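Local coordinates for Chains: A (Unidentified, PDB 6ZM9), which cleaves S-adenosylmethionine as a phage-encoded SAM lyase, with 5'-methylthioadenosine as the nucleoside product, at residues 27-30 / 31-35. Numbering follows the deposited sequence.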
ATOM      1  N   TYR A  27      -7.826  12.353  15.893  1.00 13.49           N
ATOM      2  CA  TYR A  27      -7.118  11.160  16.325  1.00 13.08           C
ATOM      3  C   TYR A  27      -5.785  11.028  15.611  1.00 13.99           C
ATOM      4  O   TYR A  27      -5.471  11.789  14.687  1.00 14.49           O
ATOM      5  CB  TYR A  27      -7.977   9.928  16.064  1.00 13.67           C
ATOM      6  CG  TYR A  27      -9.315   9.966  16.767  1.00 13.47           C
ATOM      7  CD1 TYR A  27      -9.406   9.787  18.142  1.00 15.42           C
ATOM      8  CD2 TYR A  27     -10.481  10.156  16.048  1.00 14.86           C
ATOM      9  CE1 TYR A  27     -10.650   9.797  18.785  1.00 16.15           C
ATOM     10  CE2 TYR A  27     -11.707  10.169  16.671  1.00 17.09           C
ATOM     11  CZ  TYR A  27     -11.798   9.993  18.036  1.00 17.08           C
ATOM     12  OH  TYR A  27     -13.051  10.002  18.651  1.00 21.32           O
ATOM     13  N   THR A  28      -4.995  10.048  16.068  1.00 13.82           N
ATOM     14  CA  THR A  28      -3.679   9.762  15.530  1.00 13.38           C
ATOM     15  C   THR A  28      -3.561   8.298  15.122  1.00 11.81           C
ATOM     16  O   THR A  28      -4.316   7.440  15.577  1.00 12.72           O
ATOM     17  CB  THR A  28      -2.562   9.979  16.561  1.00 15.90           C
ATOM     18  OG1 THR A  28      -2.714   9.020  17.621  1.00 18.19           O
ATOM     19  CG2 THR A  28      -2.577  11.372  17.125  1.00 19.77           C
ATOM     20  N   ILE A  29      -2.555   8.019  14.289  1.00 12.64           N
ATOM     21  CA  ILE A  29      -2.306   6.641  13.879  1.00 12.04           C
ATOM     22  C   ILE A  29      -2.062   5.748  15.089  1.00 12.46           C
ATOM     23  O   ILE A  29      -2.525   4.604  15.122  1.00 12.16           O
ATOM     24  CB  ILE A  29      -1.182   6.549  12.826  1.00 12.40           C
ATOM     25  CG1 ILE A  29      -0.965   5.088  12.420  1.00 13.29           C
ATOM     26  CG2 ILE A  29       0.135   7.173  13.291  1.00 14.47           C
ATOM     27  CD1 ILE A  29      -0.178   4.921  11.123  1.00 15.22           C
ATOM     28  N   GLU A  30      -1.331   6.237  16.098  1.00 12.57           N
ATOM     29  CA  GLU A  30      -1.066   5.361  17.241  1.00 13.47           C
ATOM     30  C   GLU A  30      -2.344   4.982  17.974  1.00 12.44           C
ATOM     31  O   GLU A  30      -2.441   3.873  18.522  1.00 12.84           O
ATOM     32  CB  GLU A  30      -0.043   5.956  18.203  1.00 15.94           C
ATOM     33  CG  GLU A  30       0.696   4.845  18.990  1.00 18.99           C
ATOM     34  CD  GLU A  30       1.650   3.956  18.155  1.00 20.00           C
ATOM     35  OE1 GLU A  30       1.890   4.218  16.949  1.00 19.87           O
ATOM     36  OE2 GLU A  30       2.179   2.971  18.723  1.00 24.21           O
ATOM     37  N   ASP A  31      -3.339   5.880  17.993  1.00 12.29           N
ATOM     38  CA  ASP A  31      -4.626   5.525  18.578  1.00 12.36           C
ATOM     39  C   ASP A  31      -5.225   4.316  17.851  1.00 11.85           C
ATOM     40  O   ASP A  31      -5.771   3.404  18.481  1.00 12.19           O
ATOM     41  CB  ASP A  31      -5.637   6.679  18.459  1.00 12.83           C
ATOM     42  CG  ASP A  31      -5.230   7.948  19.183  1.00 14.51           C
ATOM     43  OD1 ASP A  31      -4.420   7.913  20.134  1.00 15.98           O
ATOM     44  OD2 ASP A  31      -5.814   9.000  18.802  1.00 15.51           O
ATOM     45  N   VAL A  32      -5.167   4.321  16.510  1.00 11.44           N
ATOM     46  CA  VAL A  32      -5.701   3.213  15.727  1.00 11.71           C
ATOM     47  C   VAL A  32      -4.906   1.936  15.972  1.00 10.96           C
ATOM     48  O   VAL A  32      -5.490   0.853  16.080  1.00 11.41           O
ATOM     49  CB  VAL A  32      -5.762   3.598  14.236  1.00 11.65           C
ATOM     50  CG1 VAL A  32      -6.186   2.421  13.397  1.00 12.20           C
ATOM     51  CG2 VAL A  32      -6.711   4.771  14.039  1.00 12.81           C
ATOM     52  N   VAL A  33      -3.573   2.040  16.063  1.00 11.37           N
ATOM     53  CA  VAL A  33      -2.731   0.883  16.384  1.00 11.59           C
ATOM     54  C   VAL A  33      -3.187   0.249  17.691  1.00 11.05           C
ATOM     55  O   VAL A  33      -3.445  -0.957  17.771  1.00 12.21           O
ATOM     56  CB  VAL A  33      -1.248   1.288  16.451  1.00 12.23           C
ATOM     57  CG1 VAL A  33      -0.383   0.122  16.929  1.00 13.63           C
ATOM     58  CG2 VAL A  33      -0.741   1.770  15.081  1.00 13.64           C
ATOM     59  N   LYS A  34      -3.258   1.060  18.746  1.00 11.40           N
ATOM     60  CA  LYS A  34      -3.597   0.528  20.060  1.00 12.51           C
ATOM     61  C   LYS A  34      -5.003  -0.058  20.079  1.00 12.43           C
ATOM     62  O   LYS A  34      -5.235  -1.110  20.690  1.00 13.82           O
ATOM     63  CB  LYS A  34      -3.446   1.627  21.110  1.00 14.31           C
ATOM     64  CG  LYS A  34      -2.012   2.089  21.392  1.00 17.53           C
ATOM     65  CD  LYS A  34      -2.013   3.241  22.401  1.00 22.66           C
ATOM     66  CE  LYS A  34      -0.638   3.808  22.612  1.00 30.03           C
ATOM     67  NZ  LYS A  34       0.259   2.745  23.112  1.00 35.25           N
ATOM     68  N   ASP A  35      -5.968   0.625  19.464  1.00 12.16           N
ATOM     69  CA  ASP A  35      -7.343   0.135  19.484  1.00 12.66           C
ATOM     70  C   ASP A  35      -7.458  -1.167  18.700  1.00 12.78           C
ATOM     71  O   ASP A  35      -8.178  -2.084  19.124  1.00 13.61           O
ATOM     72  CB  ASP A  35      -8.295   1.205  18.945  1.00 13.44           C
ATOM     73  CG  ASP A  35      -9.731   0.988  19.364  1.00 16.55           C
ATOM     74  OD1 ASP A  35      -9.971   0.720  20.553  1.00 19.40           O
ATOM     75  OD2 ASP A  35     -10.620   1.109  18.497  1.00 15.66           O
TER
HETATM   76  O   HOH W   1       1.642   1.809  20.927  1.00 29.72           O
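T28 and D31 exchange two hydrogen bonds that close the first turn of helix 29-43. In one, OG1 of T28 accepts from the amide N of D31 at 3.2 Å; chi1 of 66° places this hydroxyl between the backbone N and the carbonyl carbon, within bonding distance of that amide. In return, the backbone N of T28 donates to OD2 of D31 at 3.0 Å, arriving well above the carboxylate plane, 57° out of it. The two side chains cross at about a right angle, and each bonds the other's backbone N in the first turn, where the helical bond from V32 N to T28 O is weak. Regular bonding follows, from V33 N to I29 O and from K34 N to E30 O, each 2.9 Å long and nearly straight.

The same carboxylate oxygen, D31 OD2, lies in plane at the edge of the Y27 ring, 3.7 Å from CD1, with carboxylate and ring planes almost perpendicular; F102 meets that ring edge-to-face. Further along, a water accepts from NZ of K34 at 2.8 Å and donates to OE2 of E30, joining two opposite charges whose atoms do not touch. That same OE2 forms a salt bridge with NH2 of R55 of the second subunit, its stronger partner. CG1 of I29 lies 4.3 Å from CG2 of V33, and both side chains rest on F51 of strand 49-59, while V32 reaches strands 11-21 and 66-77. The whole is a classic capping box, with T28 as N-cap, starting a helix that lies against the antiparallel sheet and borders a subunit interface.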